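Local coordinates for putative uncharacterized protein (Wolbachia pipientis, PDB 3F4S), which is a DsbA-type thiol-disulfide oxidoreductase of thioredoxin fold and probably introduces disulfide bonds into partner proteins, at residues K38-L42 / L209-I214; I41-A47 / K74-R80; Y86-A91 / L123-L129; M93-C97 / C146-I152. The protein carries 1 engineered substitution. All coordinates share one frame; numbering follows the deposited sequence.

Contact 2 lies within the thioredoxin-fold sheet, pairing strand 41-47 with strand 75-81, and contact 1 joins the start of the same strand 41-47 to helix 199-216, with about 13 Å between their centres. Contacts 3 and 4 lie in the helical part of the protein, about 12 Å apart by their centres, and both use helix 86-94, which follows strand 75-81 in the chain. Contact 1 spans nearly the whole chain and encloses contacts 3 and 4, whose segments alternate; contact 2 closes before either opens. Centres of contacts 1 and 3 are about 37 Å apart, on opposite sides of the chain's centre, consistent with the helical insertion that DsbA proteins carry in a thioredoxin fold.

Contact 1 (K38-L42 / L209-I214); sequences KAPIL and LYGKAI
Ile41 pushes its CD1 methyl into a shallow hollow on helix 199-216, floored by backbone and walled by the side chains of Leu209 and Ala213. The methyl lies 3.8 Å from Leu209 O and, on the wall, 3.8 Å from Ala213 CB; Leu209 CB closes the other wall, 4.0 Å from Ile41 CD1. The branch that does this is set by chi1 of -57°, which places CG1 anti to the carbonyl carbon and turns CG1 and CD1 toward the helix backbone at Leu209 and Tyr210. CG1 itself skirts Tyr210, close to its CA and at the edge of its ring rather than over a face.

Pro40 supplies the second bump. Its CB rests 4.0 Å from Ala213 CB, so the small alanine serves both neighbours, while Pro40 CG faces both Tyr210 CE1 at 4.2 Å and Ile214 CD1 at 4.3 Å, which lie on the same side of it. The proline and tyrosine side chains run side by side in the same direction. On the helix itself, Ile214 CG1 lies above one face of the Tyr210 ring, offset toward its rim, which helps to fix the rotation of the ring; the ring also makes a cation-pi contact with Lys74.

Leu209 and Ala213 continue on to strand 174-179, through Ile177 and Leu179, so the end of the C-terminal helix lies against two neighbouring strands of the thioredoxin sheet. All six side-chain pairs across the contact are apolar, and 231 Å² is buried in total. The chemistry therefore implies apolar packing by shape, probably aided by partial exclusion of water, without directional polar bonds between these two segments.

Contact 2 (I41-A47 / K74-R80); sequences ILMIEYA and KMLYIFR
Glu45 and Tyr77 reach across adjacent strands at a slant, their carboxylate and ring planes 61° apart. Tyr77 OH donates to Glu45 OE1 over 2.6 Å, arriving from above the carboxylate plane, whereas OE1 lies at the edge of the tyrosine ring. Glu45 also meets the edge of Phe79, with carboxylate and ring planes nearly perpendicular at 87°; its other oxygen, OE2, is hydrogen-bonded to His58 NE2, so both oxygens of this buried acid have partners. On this same face Met43 SD approaches the Tyr77 edge, 3.7 Å from CD1, a Met-aromatic contact, and Met75 SD lies against Met43 CB.

The other face carries Tyr46 and Arg80. Arg80 CB sits over the Tyr46 ring in a CH-pi contact, 3.9 Å from the centroid, and the extended chain carries NH1 to Tyr46 OH at 3.0 Å, in the guanidinium plane. Ile44 CG2 lies over one guanidinium face, while Asp31 forms a salt bridge with NH2.

Backbone bonds alternate from Ile41 N to Arg80 N, and the strand axes diverge by only 17°. Two parallel neighbours joined through intervening helices form the beta-alpha-beta unit typical of the thioredoxin fold.

Contact 3 (Y86-A91 / L123-L129); sequences YRGLKA and LSDLTLL
Leu126 meets Tyr86 and Lys90 with one methyl each: CD2 lies 3.9 Å from Tyr86 CE2, and CD1 lies 3.8 Å from Lys90 CG. Its side chain crosses both of these partners at about a right angle. Leu129, the other apolar projection from 123-129, uses CD1 against the backbone of helix 86-94, 3.7 Å from Ala91 N, and CD2 against Ala91 CB at 3.9 Å. Both leucines also touch Ile147 of helix 140-147.

Mixed contacts surround Tyr86. With CG anti to the backbone N, chi1 179°, its ring extends beside Leu123 and Ser124 and is sandwiched: Lys90 CG lies above one face and Ser124 OG above the opposite one, each offset toward the rim. Lys90 bends at chi2, which carries its amino group past the rim of the ring to a hydrogen bond with Ile147 O. In the conformer given, the aliphatic part of Arg87 packs on Leu123 O.

The polar link is by water. One molecule lies 2.7 Å from Tyr86 OH and donates to Ser124 O over 2.7 Å. Nearby, Asp125 OD1 accepts from Thr127 N at 2.9 Å in an Asx turn, also receiving Thr127 OG1, which probably helps to order the start of helix 127-135. Chemically, this implies that helix 86-94 is joined to the loop and first turn of helix 127-135 by leucine packing, buried at Leu129, and by a water-mediated bridge at the exposed tyrosine.

Contact 4 (M93-C97 / C146-I152); sequences MLSHC and CINDKKI
Met93 meets Cys146 through CB, 3.7 Å from Cys146 O, and its side chain then runs from helix 86-94 to the bend between helices 140-147 and 150-167, successive atoms meeting a series of neighbours. CG, set anti to the carbonyl carbon by chi1 of -68°, passes 4.4 Å from Ile152 CG2. SD approaches Ile147 O more distantly, and the chain then turns at chi3, bringing the CE methyl among backbone carbonyls: 3.2 Å from the same Ile147 O and 3.4 Å from Asp149 O. The methyl thus fills the inside of the bend, whose next helix is capped by Asp149 through OD1, which accepts from Ile152 N and, weakly, from Lys151 N.

Ile152 also meets His96. Its CG2 stands over the centre of the imidazole face, 3.6 Å from the ring centroid and 14° off the normal, a CH-pi contact. Leu94 CD1 packs 3.9 Å from Cys146 CB, next to the disulfide.

That covalent link, Cys97 SG–Cys146 SG, is 2.0 Å long with a chi3 of 100°. Close to it a water donates to both Met93 O and Cys146 O, bridging the two segments. This second disulfide is distinct from the Cys51–Cys54 pair of the CxxC motif. Its chemistry implies a covalent staple within the helical region, supplemented by methyl packing and one bridging water.

Contact 1 (K38-L42 / L209-I214)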
loop_
_atom_site.group_PDB
_atom_site.type_symbol
_atom_site.label_atom_id
_atom_site.label_comp_id
_atom_site.label_asym_id
_atom_site.label_seq_id
_atom_site.Cartn_x
_atom_site.Cartn_y
_atom_site.Cartn_z
ATOM N N LYS A 38 5.801 16.050 2.707
ATOM C CA LYS A 38 5.074 17.296 2.904
ATOM C C LYS A 38 4.156 17.636 1.733
ATOM O O LYS A 38 3.745 18.785 1.577
ATOM C CB LYS A 38 6.047 18.446 3.168
ATOM C CG LYS A 38 6.899 18.246 4.407
ATOM N N ALA A 39 3.833 16.640 0.915
ATOM C CA ALA A 39 2.908 16.848 -0.193
ATOM C C ALA A 39 1.565 17.343 0.337
ATOM O O ALA A 39 1.190 17.032 1.464
ATOM C CB ALA A 39 2.733 15.562 -0.996
ATOM N N PRO A 40 0.843 18.135 -0.471
ATOM C CA PRO A 40 -0.466 18.667 -0.072
ATOM C C PRO A 40 -1.504 17.578 0.190
ATOM O O PRO A 40 -2.324 17.748 1.095
ATOM C CB PRO A 40 -0.888 19.511 -1.280
ATOM C CG PRO A 40 0.363 19.836 -1.980
ATOM C CD PRO A 40 1.309 18.704 -1.746
ATOM N N ILE A 41 -1.474 16.486 -0.579
ATOM C CA ILE A 41 -2.497 15.450 -0.481
ATOM C C ILE A 41 -1.895 14.154 0.046
ATOM O O ILE A 41 -0.725 13.866 -0.195
ATOM C CB ILE A 41 -3.169 15.191 -1.853
ATOM C CG1 ILE A 41 -3.768 16.494 -2.396
ATOM C CG2 ILE A 41 -4.229 14.087 -1.758
ATOM C CD1 ILE A 41 -4.721 17.180 -1.430
ATOM N N LEU A 42 -2.704 13.385 0.770
ATOM C CA LEU A 42 -2.286 12.101 1.320
ATOM C C LEU A 42 -3.196 10.985 0.821
ATOM O O LEU A 42 -4.417 11.107 0.877
ATOM C CB LEU A 42 -2.344 12.137 2.848
ATOM C CG LEU A 42 -2.202 10.784 3.555
ATOM C CD1 LEU A 42 -0.867 10.144 3.213
ATOM C CD2 LEU A 42 -2.358 10.940 5.067
ATOM N N LEU A 209 -9.480 17.843 -4.434
ATOM C CA LEU A 209 -8.877 17.966 -3.115
ATOM C C LEU A 209 -7.625 18.842 -3.183
ATOM O O LEU A 209 -7.396 19.689 -2.317
ATOM C CB LEU A 209 -8.529 16.580 -2.576
ATOM C CG LEU A 209 -8.674 16.307 -1.078
ATOM C CD1 LEU A 209 -10.050 16.698 -0.567
ATOM C CD2 LEU A 209 -8.399 14.837 -0.803
ATOM N N TYR A 210 -6.826 18.638 -4.227
ATOM C CA TYR A 210 -5.603 19.411 -4.422
ATOM C C TYR A 210 -5.909 20.904 -4.549
ATOM O O TYR A 210 -5.208 21.743 -3.979
ATOM C CB TYR A 210 -4.861 18.912 -5.663
ATOM C CG TYR A 210 -3.651 19.734 -6.034
ATOM C CD1 TYR A 210 -2.424 19.513 -5.429
ATOM C CD2 TYR A 210 -3.735 20.727 -7.000
ATOM C CE1 TYR A 210 -1.314 20.262 -5.769
ATOM C CE2 TYR A 210 -2.633 21.480 -7.349
ATOM C CZ TYR A 210 -1.425 21.242 -6.731
ATOM O OH TYR A 210 -0.325 21.987 -7.081
ATOM N N GLY A 211 -6.958 21.230 -5.298
ATOM C CA GLY A 211 -7.391 22.606 -5.444
ATOM C C GLY A 211 -7.719 23.240 -4.107
ATOM O O GLY A 211 -7.280 24.355 -3.810
ATOM N N LYS A 212 -8.499 22.532 -3.297
ATOM C CA LYS A 212 -8.839 23.005 -1.962
ATOM C C LYS A 212 -7.584 23.123 -1.109
ATOM O O LYS A 212 -7.452 24.053 -0.318
ATOM C CB LYS A 212 -9.847 22.063 -1.296
ATOM C CG LYS A 212 -11.201 22.019 -1.987
ATOM C CD LYS A 212 -12.132 21.026 -1.316
ATOM C CE LYS A 212 -13.422 20.860 -2.107
ATOM N N ALA A 213 -6.662 22.179 -1.279
ATOM C CA ALA A 213 -5.406 22.185 -0.532
ATOM C C ALA A 213 -4.583 23.440 -0.800
ATOM O O ALA A 213 -4.166 24.132 0.133
ATOM C CB ALA A 213 -4.590 20.933 -0.855
ATOM N N ILE A 214 -4.348 23.733 -2.076
ATOM C CA ILE A 214 -3.541 24.886 -2.457
ATOM C C ILE A 214 -4.149 26.200 -1.963
ATOM O O ILE A 214 -3.429 27.100 -1.522
ATOM C CB ILE A 214 -3.316 24.943 -3.980
ATOM C CG1 ILE A 214 -2.516 23.724 -4.438
ATOM C CG2 ILE A 214 -2.597 26.231 -4.363
ATOM C CD1 ILE A 214 -1.313 23.427 -3.568
#

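Contact 2 (I41-A47 / K74-R80)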
loop_
_atom_site.group_PDB
_atom_site.type_symbol
_atom_site.label_atom_id
_atom_site.label_comp_id
_atom_site.label_asym_id
_atom_site.label_seq_id
_atom_site.Cartn_x
_atom_site.Cartn_y
_atom_site.Cartn_z
ATOM N N ILE A 41 -1.474 16.486 -0.579
ATOM C CA ILE A 41 -2.497 15.450 -0.481
ATOM C C ILE A 41 -1.895 14.154 0.046
ATOM O O ILE A 41 -0.725 13.866 -0.195
ATOM C CB ILE A 41 -3.169 15.191 -1.853
ATOM C CG1 ILE A 41 -3.768 16.494 -2.396
ATOM C CG2 ILE A 41 -4.229 14.087 -1.758
ATOM C CD1 ILE A 41 -4.721 17.180 -1.430
ATOM N N LEU A 42 -2.704 13.385 0.770
ATOM C CA LEU A 42 -2.286 12.101 1.320
ATOM C C LEU A 42 -3.196 10.985 0.821
ATOM O O LEU A 42 -4.417 11.107 0.877
ATOM C CB LEU A 42 -2.344 12.137 2.848
ATOM C CG LEU A 42 -2.202 10.784 3.555
ATOM C CD1 LEU A 42 -0.867 10.144 3.213
ATOM C CD2 LEU A 42 -2.358 10.940 5.067
ATOM N N MET A 43 -2.599 9.897 0.343
ATOM C CA MET A 43 -3.347 8.683 0.031
ATOM C C MET A 43 -2.804 7.525 0.852
ATOM O O MET A 43 -1.607 7.239 0.816
ATOM C CB MET A 43 -3.266 8.327 -1.457
ATOM C CG MET A 43 -3.743 6.901 -1.767
ATOM S SD MET A 43 -3.596 6.445 -3.503
ATOM C CE MET A 43 -4.878 7.459 -4.227
ATOM N N ILE A 44 -3.688 6.868 1.596
ATOM C CA ILE A 44 -3.349 5.638 2.297
ATOM C C ILE A 44 -4.121 4.519 1.628
ATOM O O ILE A 44 -5.331 4.612 1.470
ATOM C CB ILE A 44 -3.742 5.709 3.789
ATOM C CG1 ILE A 44 -2.936 6.804 4.496
ATOM C CG2 ILE A 44 -3.538 4.348 4.476
ATOM C CD1 ILE A 44 -3.449 7.150 5.891
ATOM N N GLU A 45 -3.415 3.478 1.206
ATOM C CA GLU A 45 -4.046 2.330 0.580
ATOM C C GLU A 45 -3.829 1.089 1.436
ATOM O O GLU A 45 -2.700 0.805 1.845
ATOM C CB GLU A 45 -3.457 2.082 -0.816
ATOM C CG GLU A 45 -3.965 0.792 -1.440
ATOM C CD GLU A 45 -3.327 0.466 -2.794
ATOM O OE1 GLU A 45 -2.552 1.292 -3.329
ATOM O OE2 GLU A 45 -3.609 -0.628 -3.328
ATOM N N TYR A 46 -4.905 0.353 1.702
ATOM C CA TYR A 46 -4.801 -0.994 2.253
ATOM C C TYR A 46 -5.142 -1.999 1.161
ATOM O O TYR A 46 -6.192 -1.902 0.524
ATOM C CB TYR A 46 -5.778 -1.191 3.411
ATOM C CG TYR A 46 -5.401 -0.502 4.700
ATOM C CD1 TYR A 46 -4.639 -1.158 5.665
ATOM C CD2 TYR A 46 -5.817 0.797 4.960
ATOM C CE1 TYR A 46 -4.303 -0.532 6.864
ATOM C CE2 TYR A 46 -5.486 1.434 6.149
ATOM C CZ TYR A 46 -4.728 0.765 7.094
ATOM O OH TYR A 46 -4.413 1.392 8.271
ATOM N N ALA A 47 -4.270 -2.979 0.949
ATOM C CA ALA A 47 -4.547 -4.002 -0.054
ATOM C C ALA A 47 -3.804 -5.291 0.252
ATOM O O ALA A 47 -2.776 -5.279 0.918
ATOM C CB ALA A 47 -4.176 -3.501 -1.449
ATOM N N LYS A 74 2.598 16.212 -5.640
ATOM C CA LYS A 74 1.257 16.634 -5.252
ATOM C C LYS A 74 0.697 15.787 -4.120
ATOM O O LYS A 74 -0.126 16.253 -3.340
ATOM C CB LYS A 74 0.298 16.606 -6.448
ATOM C CG LYS A 74 0.539 17.726 -7.457
ATOM C CD LYS A 74 -0.457 17.650 -8.602
ATOM C CE LYS A 74 -0.265 18.801 -9.574
ATOM N NZ LYS A 74 -1.350 18.842 -10.594
ATOM N N MET A 75 1.149 14.541 -4.036
ATOM C CA MET A 75 0.521 13.574 -3.145
ATOM C C MET A 75 1.530 12.620 -2.521
ATOM O O MET A 75 2.407 12.090 -3.209
ATOM C CB MET A 75 -0.538 12.773 -3.913
ATOM C CG MET A 75 -1.347 11.796 -3.065
ATOM S SD MET A 75 -2.695 11.045 -4.003
ATOM C CE MET A 75 -1.812 9.753 -4.881
ATOM N N LEU A 76 1.392 12.418 -1.212
ATOM C CA LEU A 76 2.159 11.423 -0.470
ATOM C C LEU A 76 1.387 10.106 -0.456
ATOM O O LEU A 76 0.200 10.086 -0.135
ATOM C CB LEU A 76 2.386 11.903 0.964
ATOM C CG LEU A 76 3.012 10.915 1.954
ATOM C CD1 LEU A 76 4.390 10.491 1.484
ATOM C CD2 LEU A 76 3.080 11.513 3.364
ATOM N N TYR A 77 2.059 9.011 -0.798
ATOM C CA TYR A 77 1.410 7.701 -0.882
ATOM C C TYR A 77 1.924 6.754 0.194
ATOM O O TYR A 77 3.134 6.525 0.311
ATOM C CB TYR A 77 1.634 7.103 -2.272
ATOM C CG TYR A 77 1.182 5.676 -2.458
ATOM C CD1 TYR A 77 -0.167 5.359 -2.558
ATOM C CD2 TYR A 77 2.112 4.642 -2.577
ATOM C CE1 TYR A 77 -0.583 4.047 -2.752
ATOM C CE2 TYR A 77 1.708 3.330 -2.762
ATOM C CZ TYR A 77 0.360 3.035 -2.854
ATOM O OH TYR A 77 -0.044 1.731 -3.056
ATOM N N ILE A 78 0.996 6.205 0.973
ATOM C CA ILE A 78 1.329 5.260 2.029
ATOM C C ILE A 78 0.568 3.959 1.824
ATOM O O ILE A 78 -0.656 3.913 1.981
ATOM C CB ILE A 78 0.983 5.821 3.418
ATOM C CG1 ILE A 78 1.735 7.131 3.665
ATOM C CG2 ILE A 78 1.285 4.785 4.498
ATOM C CD1 ILE A 78 1.498 7.743 5.038
ATOM N N PHE A 79 1.300 2.905 1.472
ATOM C CA PHE A 79 0.724 1.583 1.274
ATOM C C PHE A 79 0.830 0.814 2.580
ATOM O O PHE A 79 1.907 0.758 3.185
ATOM C CB PHE A 79 1.483 0.829 0.180
ATOM C CG PHE A 79 0.917 -0.533 -0.121
ATOM C CD1 PHE A 79 -0.303 -0.660 -0.764
ATOM C CD2 PHE A 79 1.600 -1.684 0.237
ATOM C CE1 PHE A 79 -0.835 -1.904 -1.045
ATOM C CE2 PHE A 79 1.075 -2.939 -0.041
ATOM C CZ PHE A 79 -0.149 -3.048 -0.686
ATOM N N ARG A 80 -0.282 0.225 3.009
ATOM C CA ARG A 80 -0.308 -0.607 4.208
ATOM C C ARG A 80 -0.802 -2.002 3.854
ATOM O O ARG A 80 -1.771 -2.161 3.103
ATOM C CB ARG A 80 -1.176 0.025 5.300
ATOM C CG ARG A 80 -0.565 1.300 5.886
ATOM C CD ARG A 80 -1.469 1.973 6.911
ATOM N NE ARG A 80 -0.902 3.247 7.347
ATOM C CZ ARG A 80 -1.593 4.193 7.973
ATOM N NH1 ARG A 80 -2.880 4.004 8.241
ATOM N NH2 ARG A 80 -0.997 5.324 8.337
#

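Contact 3 (Y86-A91 / L123-L129)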
loop_
_atom_site.group_PDB
_atom_site.type_symbol
_atom_site.label_atom_id
_atom_site.label_comp_id
_atom_site.label_asym_id
_atom_site.label_seq_id
_atom_site.Cartn_x
_atom_site.Cartn_y
_atom_site.Cartn_z
ATOM N N TYR A 86 -1.710 -17.219 3.160
ATOM C CA TYR A 86 -0.329 -17.558 3.478
ATOM C C TYR A 86 0.666 -16.835 2.563
ATOM O O TYR A 86 1.612 -16.192 3.047
ATOM C CB TYR A 86 -0.129 -19.073 3.427
ATOM C CG TYR A 86 1.276 -19.524 3.715
ATOM C CD1 TYR A 86 1.703 -19.776 5.025
ATOM C CD2 TYR A 86 2.182 -19.715 2.682
ATOM C CE1 TYR A 86 3.006 -20.215 5.289
ATOM C CE2 TYR A 86 3.485 -20.145 2.929
ATOM C CZ TYR A 86 3.892 -20.389 4.228
ATOM O OH TYR A 86 5.180 -20.819 4.447
ATOM N N ARG A 87 0.446 -16.942 1.252
ATOM C CA ARG A 87 1.311 -16.313 0.250
ATOM C C ARG A 87 1.427 -14.821 0.491
ATOM O O ARG A 87 2.526 -14.249 0.452
ATOM C CB ARG A 87 0.743 -16.508 -1.163
ATOM C CG ARG A 87 0.197 -17.877 -1.445
ATOM C CD ARG A 87 -0.296 -18.024 -2.878
ATOM N NE ARG A 87 -1.370 -17.107 -3.260
ATOM C CZ ARG A 87 -2.606 -17.135 -2.768
ATOM N NH1 ARG A 87 -2.938 -18.010 -1.828
ATOM N NH2 ARG A 87 -3.510 -16.268 -3.203
ATOM N N GLY A 88 0.277 -14.192 0.716
ATOM C CA GLY A 88 0.205 -12.752 0.858
ATOM C C GLY A 88 0.876 -12.266 2.120
ATOM O O GLY A 88 1.510 -11.209 2.131
ATOM N N LEU A 89 0.726 -13.029 3.196
ATOM C CA LEU A 89 1.353 -12.656 4.449
ATOM C C LEU A 89 2.870 -12.825 4.341
ATOM O O LEU A 89 3.632 -11.961 4.780
ATOM C CB LEU A 89 0.776 -13.467 5.611
ATOM C CG LEU A 89 1.375 -13.205 6.992
ATOM C CD1 LEU A 89 1.442 -11.718 7.312
ATOM C CD2 LEU A 89 0.562 -13.944 8.031
ATOM N N LYS A 90 3.308 -13.928 3.745
ATOM C CA LYS A 90 4.741 -14.139 3.527
ATOM C C LYS A 90 5.318 -13.063 2.599
ATOM O O LYS A 90 6.434 -12.579 2.816
ATOM C CB LYS A 90 5.010 -15.546 2.974
ATOM C CG LYS A 90 4.813 -16.657 4.001
ATOM C CD LYS A 90 5.970 -16.707 4.980
ATOM C CE LYS A 90 5.643 -17.588 6.175
ATOM N NZ LYS A 90 6.841 -17.889 7.021
ATOM N N ALA A 91 4.556 -12.686 1.573
ATOM C CA ALA A 91 4.994 -11.630 0.660
ATOM C C ALA A 91 5.132 -10.308 1.428
ATOM O O ALA A 91 6.127 -9.584 1.267
ATOM C CB ALA A 91 4.018 -11.477 -0.501
ATOM N N LEU A 123 -0.837 -23.856 -1.933
ATOM C CA LEU A 123 -0.881 -22.463 -1.495
ATOM C C LEU A 123 0.270 -22.100 -0.563
ATOM O O LEU A 123 0.380 -20.951 -0.131
ATOM C CB LEU A 123 -2.228 -22.149 -0.830
ATOM C CG LEU A 123 -3.463 -22.307 -1.726
ATOM C CD1 LEU A 123 -4.758 -21.999 -0.947
ATOM C CD2 LEU A 123 -3.357 -21.453 -2.988
ATOM N N SER A 124 1.115 -23.075 -0.237
ATOM C CA SER A 124 2.298 -22.802 0.573
ATOM C C SER A 124 3.555 -22.679 -0.280
ATOM O O SER A 124 4.646 -22.467 0.241
ATOM C CB SER A 124 2.499 -23.905 1.622
ATOM O OG SER A 124 1.403 -23.971 2.520
ATOM N N ASP A 125 3.403 -22.822 -1.591
ATOM C CA ASP A 125 4.543 -22.769 -2.507
ATOM C C ASP A 125 4.949 -21.312 -2.735
ATOM O O ASP A 125 4.183 -20.545 -3.312
ATOM C CB ASP A 125 4.161 -23.442 -3.831
ATOM C CG ASP A 125 5.302 -23.469 -4.850
ATOM O OD1 ASP A 125 6.390 -22.903 -4.578
ATOM O OD2 ASP A 125 5.101 -24.065 -5.936
ATOM N N LEU A 126 6.140 -20.936 -2.264
ATOM C CA LEU A 126 6.627 -19.556 -2.375
ATOM C C LEU A 126 7.668 -19.364 -3.487
ATOM O O LEU A 126 8.458 -18.412 -3.468
ATOM C CB LEU A 126 7.180 -19.072 -1.028
ATOM C CG LEU A 126 6.183 -19.142 0.137
ATOM C CD1 LEU A 126 6.819 -18.627 1.429
ATOM C CD2 LEU A 126 4.906 -18.369 -0.187
ATOM N N THR A 127 7.652 -20.249 -4.475
ATOM C CA THR A 127 8.563 -20.128 -5.622
ATOM C C THR A 127 8.524 -18.719 -6.233
ATOM O O THR A 127 9.552 -18.165 -6.620
ATOM C CB THR A 127 8.223 -21.164 -6.709
ATOM O OG1 THR A 127 8.410 -22.483 -6.188
ATOM C CG2 THR A 127 9.120 -20.986 -7.934
ATOM N N LEU A 128 7.336 -18.132 -6.320
ATOM C CA LEU A 128 7.226 -16.795 -6.899
ATOM C C LEU A 128 8.093 -15.798 -6.133
ATOM O O LEU A 128 8.783 -14.970 -6.735
ATOM C CB LEU A 128 5.769 -16.309 -6.936
ATOM C CG LEU A 128 5.604 -14.849 -7.379
ATOM C CD1 LEU A 128 6.304 -14.576 -8.724
ATOM C CD2 LEU A 128 4.123 -14.477 -7.483
ATOM N N LEU A 129 8.053 -15.867 -4.804
ATOM C CA LEU A 129 8.878 -14.969 -3.997
ATOM C C LEU A 129 10.377 -15.261 -4.176
ATOM O O LEU A 129 11.186 -14.343 -4.151
ATOM C CB LEU A 129 8.477 -15.012 -2.513
ATOM C CG LEU A 129 7.030 -14.611 -2.186
ATOM C CD1 LEU A 129 6.794 -14.575 -0.677
ATOM C CD2 LEU A 129 6.654 -13.278 -2.821
HETATM O O HOH W 1 6.206 -22.453 2.491
#

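Contact 4 (M93-C97 / C146-I152)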
loop_
_atom_site.group_PDB
_atom_site.type_symbol
_atom_site.label_atom_id
_atom_site.label_comp_id
_atom_site.label_asym_id
_atom_site.label_seq_id
_atom_site.Cartn_x
_atom_site.Cartn_y
_atom_site.Cartn_z
ATOM N N MET A 93 5.713 -9.922 4.590
ATOM C CA MET A 93 6.911 -10.042 5.421
ATOM C C MET A 93 8.172 -9.794 4.594
ATOM O O MET A 93 9.079 -9.077 5.025
ATOM C CB MET A 93 6.958 -11.427 6.081
ATOM C CG MET A 93 5.854 -11.634 7.136
ATOM S SD MET A 93 5.691 -13.343 7.672
ATOM C CE MET A 93 7.309 -13.638 8.395
ATOM N N LEU A 94 8.227 -10.388 3.406
ATOM C CA LEU A 94 9.401 -10.245 2.552
ATOM C C LEU A 94 9.642 -8.789 2.145
ATOM O O LEU A 94 10.785 -8.376 1.965
ATOM C CB LEU A 94 9.298 -11.145 1.320
ATOM C CG LEU A 94 10.521 -11.221 0.405
ATOM C CD1 LEU A 94 11.786 -11.551 1.204
ATOM C CD2 LEU A 94 10.289 -12.231 -0.708
ATOM N N SER A 95 8.570 -8.009 2.013
ATOM C CA SER A 95 8.709 -6.608 1.612
ATOM C C SER A 95 9.601 -5.832 2.578
ATOM O O SER A 95 10.194 -4.821 2.208
ATOM C CB SER A 95 7.342 -5.927 1.480
ATOM O OG SER A 95 6.799 -5.627 2.755
ATOM N N HIS A 96 9.709 -6.315 3.811
ATOM C CA HIS A 96 10.543 -5.642 4.802
ATOM C C HIS A 96 12.036 -5.850 4.584
ATOM O O HIS A 96 12.858 -5.230 5.262
ATOM C CB HIS A 96 10.124 -6.073 6.205
ATOM C CG HIS A 96 8.824 -5.478 6.639
ATOM N ND1 HIS A 96 8.736 -4.523 7.631
ATOM C CD2 HIS A 96 7.560 -5.676 6.192
ATOM C CE1 HIS A 96 7.472 -4.174 7.787
ATOM N NE2 HIS A 96 6.739 -4.853 6.923
ATOM N N CYS A 97 12.388 -6.718 3.640
ATOM C CA CYS A 97 13.780 -6.856 3.196
ATOM C C CYS A 97 14.194 -5.705 2.267
ATOM O O CYS A 97 15.346 -5.624 1.851
ATOM C CB CYS A 97 13.987 -8.194 2.466
ATOM S SG CYS A 97 14.857 -9.495 3.388
ATOM N N CYS A 146 13.956 -12.771 6.356
ATOM C CA CYS A 146 12.765 -11.945 6.211
ATOM C C CYS A 146 11.472 -12.757 6.210
ATOM O O CYS A 146 10.493 -12.362 6.838
ATOM C CB CYS A 146 12.852 -11.068 4.963
ATOM S SG CYS A 146 13.928 -9.633 5.187
ATOM N N ILE A 147 11.447 -13.876 5.493
ATOM C CA ILE A 147 10.231 -14.664 5.349
ATOM C C ILE A 147 9.862 -15.416 6.633
ATOM O O ILE A 147 8.755 -15.942 6.767
ATOM C CB ILE A 147 10.363 -15.633 4.159
ATOM C CG1 ILE A 147 9.038 -15.716 3.402
ATOM C CG2 ILE A 147 10.874 -16.993 4.612
ATOM C CD1 ILE A 147 9.201 -15.734 1.920
ATOM N N ASN A 148 10.800 -15.468 7.572
ATOM C CA ASN A 148 10.554 -16.145 8.840
ATOM C C ASN A 148 10.555 -15.219 10.057
ATOM O O ASN A 148 10.537 -15.682 11.198
ATOM C CB ASN A 148 11.557 -17.280 9.031
ATOM C CG ASN A 148 11.346 -18.403 8.043
ATOM O OD1 ASN A 148 10.294 -19.044 8.038
ATOM N ND2 ASN A 148 12.340 -18.650 7.198
ATOM N N ASP A 149 10.570 -13.914 9.815
ATOM C CA ASP A 149 10.715 -12.946 10.893
ATOM C C ASP A 149 9.403 -12.779 11.666
ATOM O O ASP A 149 8.478 -12.098 11.211
ATOM C CB ASP A 149 11.209 -11.603 10.343
ATOM C CG ASP A 149 11.648 -10.645 11.439
ATOM O OD1 ASP A 149 11.062 -10.682 12.545
ATOM O OD2 ASP A 149 12.582 -9.854 11.195
ATOM N N LYS A 150 9.330 -13.419 12.828
ATOM C CA LYS A 150 8.120 -13.403 13.645
ATOM C C LYS A 150 7.741 -11.985 14.076
ATOM O O LYS A 150 6.562 -11.658 14.170
ATOM C CB LYS A 150 8.289 -14.301 14.879
ATOM N N LYS A 151 8.739 -11.149 14.344
ATOM C CA LYS A 151 8.472 -9.775 14.769
ATOM C C LYS A 151 7.773 -8.973 13.668
ATOM O O LYS A 151 6.867 -8.184 13.935
ATOM C CB LYS A 151 9.761 -9.073 15.212
ATOM C CG LYS A 151 10.339 -9.592 16.520
ATOM N N ILE A 152 8.207 -9.164 12.432
ATOM C CA ILE A 152 7.566 -8.499 11.304
ATOM C C ILE A 152 6.171 -9.069 11.049
ATOM O O ILE A 152 5.223 -8.325 10.789
ATOM C CB ILE A 152 8.441 -8.583 10.041
ATOM C CG1 ILE A 152 9.732 -7.789 10.257
ATOM C CG2 ILE A 152 7.698 -8.054 8.833
ATOM C CD1 ILE A 152 9.479 -6.351 10.670
HETATM O O HOH W 2 10.348 -9.830 7.354
#